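Local coordinates for nucleoporin NUP116 (Candida glabrata, PDB 3NF5), which probably serves as a structural constituent of the nuclear pore and is represented here by its C-terminal pore-targeting domain, at residues A[39-44]-A[64-69]; A[68-73]-A[77-82]; A[113-116]-A[121-124]; A[125-130]-A[139-144]. One frame throughout, in Å; residues are numbered along the deposited sequence.

Contact 1. Residues A[39-44]-A[64-69]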
loop_
_atom_site.group_PDB
_atom_site.type_symbol
_atom_site.label_atom_id
_atom_site.label_comp_id
_atom_site.label_asym_id
_atom_site.label_seq_id
_atom_site.Cartn_x
_atom_site.Cartn_y
_atom_site.Cartn_z
ATOM N N LEU A 39 -7.410 10.031 1.218
ATOM C CA LEU A 39 -7.599 8.696 0.591
ATOM C C LEU A 39 -6.630 7.631 1.227
ATOM O O LEU A 39 -5.403 7.834 1.351
ATOM C CB LEU A 39 -7.460 8.723 -0.943
ATOM C CG LEU A 39 -7.535 7.432 -1.788
ATOM C CD1 LEU A 39 -8.958 6.993 -1.688
ATOM C CD2 LEU A 39 -7.176 7.573 -3.252
ATOM N N VAL A 40 -7.231 6.498 1.583
ATOM C CA VAL A 40 -6.518 5.368 2.193
ATOM C C VAL A 40 -6.897 4.136 1.450
ATOM O O VAL A 40 -8.099 3.815 1.303
ATOM C CB VAL A 40 -6.832 5.164 3.707
ATOM C CG1 VAL A 40 -6.016 4.060 4.237
ATOM C CG2 VAL A 40 -6.564 6.453 4.503
ATOM N N VAL A 41 -5.883 3.422 0.956
ATOM C CA VAL A 41 -6.154 2.126 0.353
ATOM C C VAL A 41 -5.278 1.131 1.128
ATOM O O VAL A 41 -4.047 1.266 1.106
ATOM C CB VAL A 41 -5.804 2.091 -1.147
ATOM C CG1 VAL A 41 -6.111 0.646 -1.816
ATOM C CG2 VAL A 41 -6.475 3.262 -1.958
ATOM N N GLY A 42 -5.867 0.099 1.749
ATOM C CA GLY A 42 -5.032 -0.865 2.455
ATOM C C GLY A 42 -5.426 -2.331 2.267
ATOM O O GLY A 42 -6.511 -2.663 1.750
ATOM N N ASN A 43 -4.530 -3.196 2.738
ATOM C CA ASN A 43 -4.737 -4.604 2.793
ATOM C C ASN A 43 -4.373 -4.965 4.238
ATOM O O ASN A 43 -3.261 -4.766 4.645
ATOM C CB ASN A 43 -3.834 -5.299 1.798
ATOM C CG ASN A 43 -4.024 -6.822 1.825
ATOM O OD1 ASN A 43 -4.071 -7.436 2.922
ATOM N ND2 ASN A 43 -4.203 -7.406 0.665
ATOM N N LYS A 44 -5.318 -5.469 5.006
ATOM C CA LYS A 44 -5.163 -5.663 6.440
ATOM C C LYS A 44 -4.003 -6.563 6.785
ATOM O O LYS A 44 -3.369 -6.392 7.820
ATOM C CB LYS A 44 -6.443 -6.296 7.055
ATOM C CG LYS A 44 -7.687 -5.381 7.080
ATOM C CD LYS A 44 -7.729 -4.480 8.310
ATOM C CE LYS A 44 -8.938 -3.521 8.300
ATOM N NZ LYS A 44 -10.294 -4.208 8.181
ATOM N N SER A 64 -11.173 -0.670 -9.762
ATOM C CA SER A 64 -9.794 -1.023 -10.080
ATOM C C SER A 64 -8.760 -0.541 -9.089
ATOM O O SER A 64 -7.613 -0.927 -9.221
ATOM C CB SER A 64 -9.390 -0.557 -11.463
ATOM O OG SER A 64 -9.164 0.843 -11.497
ATOM N N ILE A 65 -9.134 0.296 -8.102
ATOM C CA ILE A 65 -8.137 0.846 -7.233
ATOM C C ILE A 65 -7.559 -0.229 -6.294
ATOM O O ILE A 65 -6.338 -0.502 -6.325
ATOM C CB ILE A 65 -8.659 2.052 -6.405
ATOM C CG1 ILE A 65 -9.138 3.182 -7.312
ATOM C CG2 ILE A 65 -7.541 2.535 -5.450
ATOM C CD1 ILE A 65 -9.802 4.309 -6.556
ATOM N N CYS A 66 -8.410 -0.848 -5.481
ATOM C CA CYS A 66 -7.944 -1.968 -4.632
ATOM C C CYS A 66 -7.623 -3.223 -5.439
ATOM O O CYS A 66 -8.475 -3.720 -6.202
ATOM C CB CYS A 66 -9.020 -2.364 -3.631
ATOM S SG CYS A 66 -9.494 -1.102 -2.472
ATOM N N ASP A 67 -6.420 -3.744 -5.234
ATOM C CA ASP A 67 -5.929 -5.026 -5.808
ATOM C C ASP A 67 -5.762 -5.073 -7.347
ATOM O O ASP A 67 -5.786 -6.140 -7.972
ATOM C CB ASP A 67 -6.769 -6.189 -5.296
ATOM C CG ASP A 67 -5.992 -7.504 -5.171
ATOM O OD1 ASP A 67 -4.758 -7.560 -4.956
ATOM O OD2 ASP A 67 -6.691 -8.509 -5.244
ATOM N N ASP A 68 -5.529 -3.915 -7.943
ATOM C CA ASP A 68 -5.146 -3.767 -9.350
ATOM C C ASP A 68 -4.188 -2.557 -9.437
ATOM O O ASP A 68 -3.030 -2.730 -9.602
ATOM C CB ASP A 68 -6.400 -3.605 -10.222
ATOM C CG ASP A 68 -6.105 -3.318 -11.679
ATOM O OD1 ASP A 68 -4.922 -3.043 -12.013
ATOM O OD2 ASP A 68 -7.084 -3.285 -12.493
ATOM N N LEU A 69 -4.674 -1.339 -9.246
ATOM C CA LEU A 69 -3.768 -0.193 -9.201
ATOM C C LEU A 69 -2.873 -0.208 -7.937
ATOM O O LEU A 69 -1.758 0.225 -7.974
ATOM C CB LEU A 69 -4.564 1.103 -9.176
ATOM C CG LEU A 69 -5.275 1.438 -10.506
ATOM C CD1 LEU A 69 -5.942 2.821 -10.317
ATOM C CD2 LEU A 69 -4.248 1.450 -11.640
#

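Contact 2. Residues A[68-73]-A[77-82]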
loop_
_atom_site.group_PDB
_atom_site.type_symbol
_atom_site.label_atom_id
_atom_site.label_comp_id
_atom_site.label_asym_id
_atom_site.label_seq_id
_atom_site.Cartn_x
_atom_site.Cartn_y
_atom_site.Cartn_z
ATOM N N ASP A 68 -5.529 -3.915 -7.943
ATOM C CA ASP A 68 -5.146 -3.767 -9.350
ATOM C C ASP A 68 -4.188 -2.557 -9.437
ATOM O O ASP A 68 -3.030 -2.730 -9.602
ATOM C CB ASP A 68 -6.400 -3.605 -10.222
ATOM C CG ASP A 68 -6.105 -3.318 -11.679
ATOM O OD1 ASP A 68 -4.922 -3.043 -12.013
ATOM O OD2 ASP A 68 -7.084 -3.285 -12.493
ATOM N N LEU A 69 -4.674 -1.339 -9.246
ATOM C CA LEU A 69 -3.768 -0.193 -9.201
ATOM C C LEU A 69 -2.873 -0.208 -7.937
ATOM O O LEU A 69 -1.758 0.225 -7.974
ATOM C CB LEU A 69 -4.564 1.103 -9.176
ATOM C CG LEU A 69 -5.275 1.438 -10.506
ATOM C CD1 LEU A 69 -5.942 2.821 -10.317
ATOM C CD2 LEU A 69 -4.248 1.450 -11.640
ATOM N N VAL A 70 -3.420 -0.654 -6.825
ATOM C CA VAL A 70 -2.732 -0.685 -5.544
ATOM C C VAL A 70 -2.816 -2.118 -5.048
ATOM O O VAL A 70 -3.929 -2.632 -4.823
ATOM C CB VAL A 70 -3.354 0.253 -4.480
ATOM C CG1 VAL A 70 -2.531 0.155 -3.180
ATOM C CG2 VAL A 70 -3.414 1.719 -4.973
ATOM N N VAL A 71 -1.653 -2.729 -4.890
ATOM C CA VAL A 71 -1.492 -4.158 -4.487
ATOM C C VAL A 71 -0.457 -4.244 -3.350
ATOM O O VAL A 71 0.605 -3.660 -3.414
ATOM C CB VAL A 71 -1.075 -5.054 -5.714
ATOM C CG1 VAL A 71 -0.678 -6.505 -5.284
ATOM C CG2 VAL A 71 -2.182 -5.122 -6.785
ATOM N N PHE A 72 -0.820 -4.900 -2.272
ATOM C CA PHE A 72 0.099 -5.221 -1.159
ATOM C C PHE A 72 0.162 -6.740 -1.074
ATOM O O PHE A 72 -0.864 -7.389 -1.080
ATOM C CB PHE A 72 -0.465 -4.666 0.133
ATOM C CG PHE A 72 -0.460 -3.186 0.188
ATOM C CD1 PHE A 72 0.706 -2.511 0.497
ATOM C CD2 PHE A 72 -1.614 -2.460 -0.150
ATOM C CE1 PHE A 72 0.705 -1.132 0.533
ATOM C CE2 PHE A 72 -1.600 -1.083 -0.104
ATOM C CZ PHE A 72 -0.471 -0.443 0.204
ATOM N N GLN A 73 1.370 -7.289 -1.126
ATOM C CA GLN A 73 1.675 -8.713 -0.987
ATOM C C GLN A 73 2.662 -8.846 0.165
ATOM O O GLN A 73 3.109 -7.834 0.694
ATOM C CB GLN A 73 2.393 -9.157 -2.255
ATOM C CG GLN A 73 1.595 -9.111 -3.528
ATOM C CD GLN A 73 2.372 -9.812 -4.630
ATOM O OE1 GLN A 73 3.420 -9.327 -5.098
ATOM N NE2 GLN A 73 1.910 -10.999 -4.993
ATOM N N VAL A 77 5.056 -3.863 -2.111
ATOM C CA VAL A 77 4.100 -2.854 -2.620
ATOM C C VAL A 77 4.232 -2.658 -4.130
ATOM O O VAL A 77 5.304 -2.280 -4.618
ATOM C CB VAL A 77 4.358 -1.488 -1.951
ATOM C CG1 VAL A 77 3.115 -0.533 -2.151
ATOM C CG2 VAL A 77 4.687 -1.677 -0.557
ATOM N N LEU A 78 3.149 -2.928 -4.863
ATOM C CA LEU A 78 3.094 -2.838 -6.315
ATOM C C LEU A 78 2.041 -1.799 -6.689
ATOM O O LEU A 78 0.846 -1.995 -6.448
ATOM C CB LEU A 78 2.671 -4.171 -6.873
ATOM C CG LEU A 78 3.532 -5.407 -6.470
ATOM C CD1 LEU A 78 2.938 -6.721 -7.052
ATOM C CD2 LEU A 78 5.076 -5.260 -6.767
ATOM N N LEU A 79 2.484 -0.688 -7.245
ATOM C CA LEU A 79 1.568 0.385 -7.629
ATOM C C LEU A 79 1.508 0.462 -9.170
ATOM O O LEU A 79 2.553 0.514 -9.824
ATOM C CB LEU A 79 2.077 1.679 -7.037
ATOM C CG LEU A 79 2.274 1.701 -5.526
ATOM C CD1 LEU A 79 2.952 3.021 -5.077
ATOM C CD2 LEU A 79 0.933 1.403 -4.734
ATOM N N TYR A 80 0.293 0.504 -9.733
ATOM C CA TYR A 80 0.094 0.519 -11.184
ATOM C C TYR A 80 0.884 -0.578 -11.899
ATOM O O TYR A 80 1.373 -0.377 -12.988
ATOM C CB TYR A 80 0.478 1.879 -11.755
ATOM C CG TYR A 80 -0.643 2.871 -11.675
ATOM C CD1 TYR A 80 -1.109 3.328 -10.454
ATOM C CD2 TYR A 80 -1.209 3.369 -12.813
ATOM C CE1 TYR A 80 -2.121 4.204 -10.383
ATOM C CE2 TYR A 80 -2.215 4.287 -12.742
ATOM C CZ TYR A 80 -2.653 4.703 -11.529
ATOM O OH TYR A 80 -3.657 5.588 -11.514
ATOM N N ASN A 81 0.963 -1.756 -11.299
ATOM C CA ASN A 81 1.816 -2.830 -11.821
ATOM C C ASN A 81 1.278 -3.405 -13.124
ATOM O O ASN A 81 2.031 -4.000 -13.881
ATOM C CB ASN A 81 1.883 -3.928 -10.745
ATOM C CG ASN A 81 3.050 -4.893 -10.916
ATOM O OD1 ASN A 81 2.834 -6.103 -11.097
ATOM N ND2 ASN A 81 4.265 -4.399 -10.726
ATOM N N ASN A 82 -0.020 -3.277 -13.374
ATOM C CA ASN A 82 -0.643 -3.815 -14.573
ATOM C C ASN A 82 -0.907 -2.753 -15.591
ATOM O O ASN A 82 -1.703 -2.978 -16.494
ATOM C CB ASN A 82 -1.977 -4.466 -14.251
ATOM C CG ASN A 82 -1.886 -5.427 -13.119
ATOM O OD1 ASN A 82 -1.051 -6.333 -13.148
ATOM N ND2 ASN A 82 -2.705 -5.218 -12.076
HETATM O O HOH W 1 -0.315 -2.661 -8.858
HETATM O O HOH W 2 -2.141 -1.536 -12.759
#

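Contact 3. Residues A[113-116]-A[121-124]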
loop_
_atom_site.group_PDB
_atom_site.type_symbol
_atom_site.label_atom_id
_atom_site.label_comp_id
_atom_site.label_asym_id
_atom_site.label_seq_id
_atom_site.Cartn_x
_atom_site.Cartn_y
_atom_site.Cartn_z
ATOM N N LYS A 113 13.334 -18.439 6.131
ATOM C CA LYS A 113 12.358 -18.173 7.198
ATOM C C LYS A 113 12.667 -16.796 7.766
ATOM O O LYS A 113 13.822 -16.382 7.780
ATOM C CB LYS A 113 12.463 -19.203 8.326
ATOM N N PRO A 114 11.635 -16.080 8.242
ATOM C CA PRO A 114 11.868 -14.766 8.839
ATOM C C PRO A 114 12.645 -14.800 10.162
ATOM O O PRO A 114 12.284 -15.541 11.076
ATOM C CB PRO A 114 10.452 -14.230 9.074
ATOM C CG PRO A 114 9.559 -15.435 9.041
ATOM C CD PRO A 114 10.195 -16.349 8.068
ATOM N N ILE A 115 13.695 -13.987 10.243
ATOM C CA ILE A 115 14.379 -13.685 11.508
ATOM C C ILE A 115 13.498 -12.709 12.303
ATOM O O ILE A 115 13.354 -11.529 11.940
ATOM C CB ILE A 115 15.816 -13.091 11.265
ATOM C CG1 ILE A 115 16.661 -14.066 10.413
ATOM C CG2 ILE A 115 16.498 -12.715 12.599
ATOM C CD1 ILE A 115 18.156 -13.804 10.375
ATOM N N LYS A 116 12.876 -13.202 13.361
ATOM C CA LYS A 116 11.949 -12.379 14.132
ATOM C C LYS A 116 12.556 -11.920 15.449
ATOM O O LYS A 116 11.929 -11.176 16.176
ATOM C CB LYS A 116 10.623 -13.107 14.378
ATOM C CG LYS A 116 9.654 -13.011 13.210
ATOM C CD LYS A 116 8.380 -13.818 13.467
ATOM C CE LYS A 116 7.473 -13.796 12.253
ATOM N NZ LYS A 116 6.290 -14.662 12.429
ATOM N N ARG A 121 21.508 -8.724 15.579
ATOM C CA ARG A 121 22.270 -7.657 14.922
ATOM C C ARG A 121 21.862 -7.416 13.451
ATOM O O ARG A 121 22.237 -6.365 12.874
ATOM C CB ARG A 121 23.749 -7.966 14.953
ATOM C CG ARG A 121 24.370 -7.952 16.352
ATOM C CD ARG A 121 25.697 -8.684 16.313
ATOM N NE ARG A 121 26.172 -8.952 17.664
ATOM C CZ ARG A 121 26.672 -8.024 18.464
ATOM N NH1 ARG A 121 26.778 -6.763 18.053
ATOM N NH2 ARG A 121 27.082 -8.376 19.678
ATOM N N ILE A 122 21.173 -8.385 12.824
ATOM C CA ILE A 122 20.661 -8.175 11.465
ATOM C C ILE A 122 19.604 -7.067 11.395
ATOM O O ILE A 122 19.402 -6.443 10.331
ATOM C CB ILE A 122 20.118 -9.484 10.802
ATOM C CG1 ILE A 122 20.057 -9.301 9.273
ATOM C CG2 ILE A 122 18.797 -9.972 11.462
ATOM C CD1 ILE A 122 20.081 -10.584 8.488
HETATM N N MSE A 123 18.919 -6.833 12.502
HETATM C CA MSE A 123 17.845 -5.841 12.508
HETATM C C MSE A 123 18.289 -4.437 12.118
HETATM O O MSE A 123 17.631 -3.777 11.269
HETATM C CB MSE A 123 17.128 -5.826 13.869
HETATM C CG MSE A 123 16.279 -7.026 14.118
HETATM SE SE MSE A 123 15.109 -7.532 12.582
HETATM C CE MSE A 123 13.822 -8.487 13.649
ATOM N N GLU A 124 19.403 -3.983 12.712
ATOM C CA GLU A 124 19.944 -2.649 12.416
ATOM C C GLU A 124 20.483 -2.585 10.995
ATOM O O GLU A 124 20.378 -1.555 10.325
ATOM C CB GLU A 124 21.045 -2.216 13.409
#

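Contact 4. Residues A[125-130]-A[139-144]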
loop_
_atom_site.group_PDB
_atom_site.type_symbol
_atom_site.label_atom_id
_atom_site.label_comp_id
_atom_site.label_asym_id
_atom_site.label_seq_id
_atom_site.Cartn_x
_atom_site.Cartn_y
_atom_site.Cartn_z
ATOM N N ARG A 125 21.062 -3.691 10.519
ATOM C CA ARG A 125 21.522 -3.705 9.146
ATOM C C ARG A 125 20.343 -3.608 8.180
ATOM O O ARG A 125 20.462 -2.953 7.159
ATOM C CB ARG A 125 22.418 -4.955 8.852
ATOM C CG ARG A 125 23.783 -4.900 9.556
ATOM C CD ARG A 125 24.767 -5.981 9.015
ATOM N NE ARG A 125 24.271 -7.330 9.222
ATOM C CZ ARG A 125 24.427 -8.065 10.333
ATOM N NH1 ARG A 125 25.081 -7.604 11.396
ATOM N NH2 ARG A 125 23.913 -9.287 10.372
ATOM N N TYR A 126 19.238 -4.277 8.479
ATOM C CA TYR A 126 18.036 -4.230 7.659
ATOM C C TYR A 126 17.426 -2.786 7.636
ATOM O O TYR A 126 17.001 -2.321 6.581
ATOM C CB TYR A 126 16.999 -5.244 8.191
ATOM C CG TYR A 126 15.737 -5.430 7.323
ATOM C CD1 TYR A 126 15.808 -5.495 5.935
ATOM C CD2 TYR A 126 14.484 -5.532 7.911
ATOM C CE1 TYR A 126 14.613 -5.674 5.138
ATOM C CE2 TYR A 126 13.314 -5.709 7.151
ATOM C CZ TYR A 126 13.382 -5.797 5.765
ATOM O OH TYR A 126 12.210 -6.000 5.051
ATOM N N SER A 127 17.382 -2.101 8.775
ATOM C CA SER A 127 16.893 -0.687 8.801
ATOM C C SER A 127 17.774 0.177 7.900
ATOM O O SER A 127 17.251 0.962 7.063
ATOM C CB SER A 127 16.938 -0.079 10.197
ATOM O OG SER A 127 16.234 -0.844 11.097
ATOM N N GLU A 128 19.103 0.012 8.052
ATOM C CA GLU A 128 20.040 0.852 7.304
ATOM C C GLU A 128 19.852 0.609 5.843
ATOM O O GLU A 128 19.799 1.575 5.081
ATOM C CB GLU A 128 21.516 0.684 7.730
ATOM C CG GLU A 128 21.739 1.180 9.164
ATOM C CD GLU A 128 21.413 2.676 9.328
ATOM O OE1 GLU A 128 21.988 3.488 8.556
ATOM O OE2 GLU A 128 20.534 3.017 10.187
ATOM N N LYS A 129 19.608 -0.644 5.426
ATOM C CA LYS A 129 19.347 -0.839 4.016
ATOM C C LYS A 129 17.967 -0.268 3.621
ATOM O O LYS A 129 17.841 0.319 2.542
ATOM C CB LYS A 129 19.527 -2.306 3.538
ATOM C CG LYS A 129 19.787 -2.339 2.023
ATOM C CD LYS A 129 20.470 -3.598 1.520
ATOM C CE LYS A 129 20.938 -3.442 0.088
ATOM N NZ LYS A 129 21.387 -4.755 -0.484
ATOM N N LEU A 130 16.961 -0.394 4.475
ATOM C CA LEU A 130 15.649 0.212 4.166
ATOM C C LEU A 130 15.769 1.753 3.918
ATOM O O LEU A 130 15.079 2.304 3.035
ATOM C CB LEU A 130 14.603 -0.126 5.232
ATOM C CG LEU A 130 14.058 -1.554 5.372
ATOM C CD1 LEU A 130 13.339 -1.725 6.672
ATOM C CD2 LEU A 130 13.105 -1.946 4.279
ATOM N N GLU A 139 10.692 6.577 7.402
ATOM C CA GLU A 139 10.226 7.169 8.648
ATOM C C GLU A 139 10.555 6.231 9.819
ATOM O O GLU A 139 11.205 6.645 10.797
ATOM C CB GLU A 139 8.717 7.487 8.676
ATOM C CG GLU A 139 8.303 8.685 7.870
ATOM C CD GLU A 139 6.851 9.168 8.233
ATOM O OE1 GLU A 139 5.987 8.302 8.546
ATOM O OE2 GLU A 139 6.624 10.435 8.205
ATOM N N SER A 140 10.110 4.998 9.767
ATOM C CA SER A 140 10.362 4.102 10.900
ATOM C C SER A 140 10.367 2.618 10.542
ATOM O O SER A 140 9.779 2.219 9.529
ATOM C CB SER A 140 9.288 4.321 11.936
ATOM O OG SER A 140 8.023 3.866 11.464
ATOM N N TYR A 141 11.036 1.824 11.360
ATOM C CA TYR A 141 10.989 0.343 11.234
ATOM C C TYR A 141 11.038 -0.264 12.621
ATOM O O TYR A 141 11.977 0.039 13.347
ATOM C CB TYR A 141 12.164 -0.204 10.460
ATOM C CG TYR A 141 12.154 -1.726 10.467
ATOM C CD1 TYR A 141 11.136 -2.420 9.844
ATOM C CD2 TYR A 141 13.164 -2.454 11.110
ATOM C CE1 TYR A 141 11.094 -3.820 9.866
ATOM C CE2 TYR A 141 13.159 -3.818 11.119
ATOM C CZ TYR A 141 12.117 -4.524 10.530
ATOM O OH TYR A 141 12.101 -5.937 10.536
ATOM N N ASP A 142 10.045 -1.092 12.946
ATOM C CA ASP A 142 9.919 -1.727 14.231
ATOM C C ASP A 142 10.248 -3.230 14.098
ATOM O O ASP A 142 9.458 -4.016 13.549
ATOM C CB ASP A 142 8.528 -1.540 14.773
ATOM C CG ASP A 142 8.346 -2.180 16.140
ATOM O OD1 ASP A 142 9.252 -2.920 16.581
ATOM O OD2 ASP A 142 7.310 -1.925 16.773
ATOM N N PRO A 143 11.436 -3.623 14.580
ATOM C CA PRO A 143 11.896 -5.015 14.522
ATOM C C PRO A 143 10.973 -6.021 15.223
ATOM O O PRO A 143 10.998 -7.236 14.906
ATOM C CB PRO A 143 13.245 -4.970 15.250
ATOM C CG PRO A 143 13.564 -3.597 15.486
ATOM C CD PRO A 143 12.396 -2.752 15.270
ATOM N N ALA A 144 10.217 -5.542 16.196
ATOM C CA ALA A 144 9.304 -6.397 16.922
ATOM C C ALA A 144 8.029 -6.745 16.154
ATOM O O ALA A 144 7.585 -7.895 16.175
ATOM C CB ALA A 144 8.960 -5.766 18.238
#

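Contact 1. Residues A[39-44]-A[64-69]
Helix 65-69 packs against strand 40-43 of the six-stranded antiparallel sheet of this C-terminal nucleoporin domain, and V41 is the strand residue that receives it, touching I65 and C66. No hydrogen bond joins the two segments, so the contact is purely apolar. A β-branched valine suits the strand position because its two methyls fork apart and can serve two neighbours at once. With chi1 at -180°, V41 CG1 stands anti to the backbone N while CG2 lies beside it, and each branch finds its own partner on the helix. The side chains of V41 and I65 cross obliquely, and it is the γ-methyl branch of I65, not its longer arm, that reaches the strand. Cysteine fits at 66 as a short, weakly polar group on the flank of the helix. The helix itself is wound wide: L69 N donates to S64 O at 3.0 Å, closing a π-type turn. Strand 16-19 adds to the same apolar surface, I18 touching I65 and Y16 touching C66, while I49 and V70 pack on V41. Within the contact proper, V41 CG2 lies 3.7 Å from I65 CG2, and V41 CG1 lies 3.9 Å from C66 SG.

Contact 2. Residues A[68-73]-A[77-82]
V71 and L78 form the hydrogen-bonded pair of a β-hairpin. L78 N donates to V71 O at 3.0 Å, nearly straight at 176°, whereas the return bond from V71 N to L78 O is more bent (142°). Beyond the strands, Y80 N reaches L69 O at 2.7 Å. The amide of N82 gives a straight bond to D68: ND2 stands 3.1 Å from OD1, above the carboxylate plane, and a water accepting from N82 N also donates to D68 OD1. Another water accepts from N81 N and lies 2.8 Å from both D68 O and L78 O.

Apolar contacts flank these bonds. L69 CD2 sits squarely over one face of the Y80 ring, 3.5 Å from its centroid, a CH-π contact suited to a broad aromatic opposite a branched leucine. The non-hydrogen-bonded pairs V70-L79 and F72-V77 turn their side chains to one face; V77 CG1 comes within 3.7 Å of F72 CE1.

That face is laid over the large sheet: V70 touches V41 and I49, F72 packs on N43 and I49, and V77 on I99 and C101, while Y16 OH bonds to F72 N.

Contact 3. Residues A[113-116]-A[121-124]
I115 and I122 make the tight part of this contact, their side chains crossing at about a right angle. I122 CG2 points at the flank of the I115 γ-methyl, I115 CG2 lying 3.8 Å from I122 CG2, and the longer arm of I115 supports them by bringing CD1 to 4.0 Å from that same I122 methyl. I122 CG2 gets there because chi1 near -161° puts it between the backbone N and the carbonyl carbon, a crowded rotamer that sends CG1 off anti to the N. Branched isoleucines suit such a place, since each offers both a short methyl and a longer arm to a partner.

The second point of closeness belongs to M123, a selenomethionine. Its chain bends at chi2 (-46°), which carries the terminal CE back to within 3.5 Å of I115 O. That carbonyl oxygen is buried here with no partner in the model, covered by a methyl that cannot satisfy it.

In the fold, the contact folds the long loop after strand 97-101 back against the first turn of helix 122-132, where H120 ND1 bonds to I122 N. P106 adds to the apolar patch, touching both I122 and M123, and its backbone is hydrogen-bonded to that of I115.

The other side is looser. K116 lies exposed, its CB directed away from the helix and its chain nearly fully extended beyond CG, as suits a long charged residue at a solvent-facing edge; its backbone C still comes to 4.1 Å from M123 CE.

Contact 4. Residues A[125-130]-A[139-144]
Y141 reaches from the sheet to helix 122-132 and meets S127, L130 and Y126 in turn as it extends. Its chi1 of 175° places CG anti to the backbone N, directing the ring at the helix. CB is loosely flanked by S127 OG, and the ring atom CD2 comes closer to that oxygen, at 3.5 Å. This is packing, for the hydroxyl is hydrogen-bonded to M123 O; a small serine lets the ring lie near the helix backbone. On the other branch, Y141 CD1 is 3.9 Å from L130 CD1, a methyl standing over the face and offset toward the rim. The same methyl also lies over the centre of the Y126 ring, 4.0 Å above its plane, so one leucine branch fills the angle between two aromatics.

Farther out, Y126 arrives over the same face of Y141 as L130, with its CD2-CE2 edge leading. The pair is T-shaped, planes at 88° and centroids 5.2 Å apart. CZ of Y141 lies 3.7 Å from Y126 CD2. At the tip, Y141 OH is 3.6 Å from both CD2 and CE2 of Y126, near the plane of that ring, while its polar partner is C104 O. Tyrosine thus pairs an apolar ring for the interior of the contact with a hydroxyl that a loop carbonyl can satisfy. P143 N lies over the opposite face of Y141.

Strand 137-142, outermost in its sheet, carries a classic β bulge where E139 and S140 face C149 of strand 147-152; Y148 of that strand touches both L130 and Y141, and residues 125-130 of the helix run roughly antiparallel to strand residues 139-142.

How the contacts relate
Contacts 1 and 2 form one continuous region near the centre of the chain: they share D68 and L69, both use helix 65-69, and V41 packs on V70 between them. Contact 1 is buried and wholly apolar, whereas contact 2 is only partly buried and combines backbone bonds with waters at its exposed end. Contacts 3 and 4 lie farther out, about 23 and 18 Å from the chain centre to their own centres, and share helix 122-132; M123 links them, its CE 3.3 Å from P143 O. Contact 3 is aliphatic, isoleucine on isoleucine, whereas contact 4 turns on a T-shaped tyrosine pair. Contacts 1 and 4 reach the same sheet without touching, their nearest atoms about 13 Å apart.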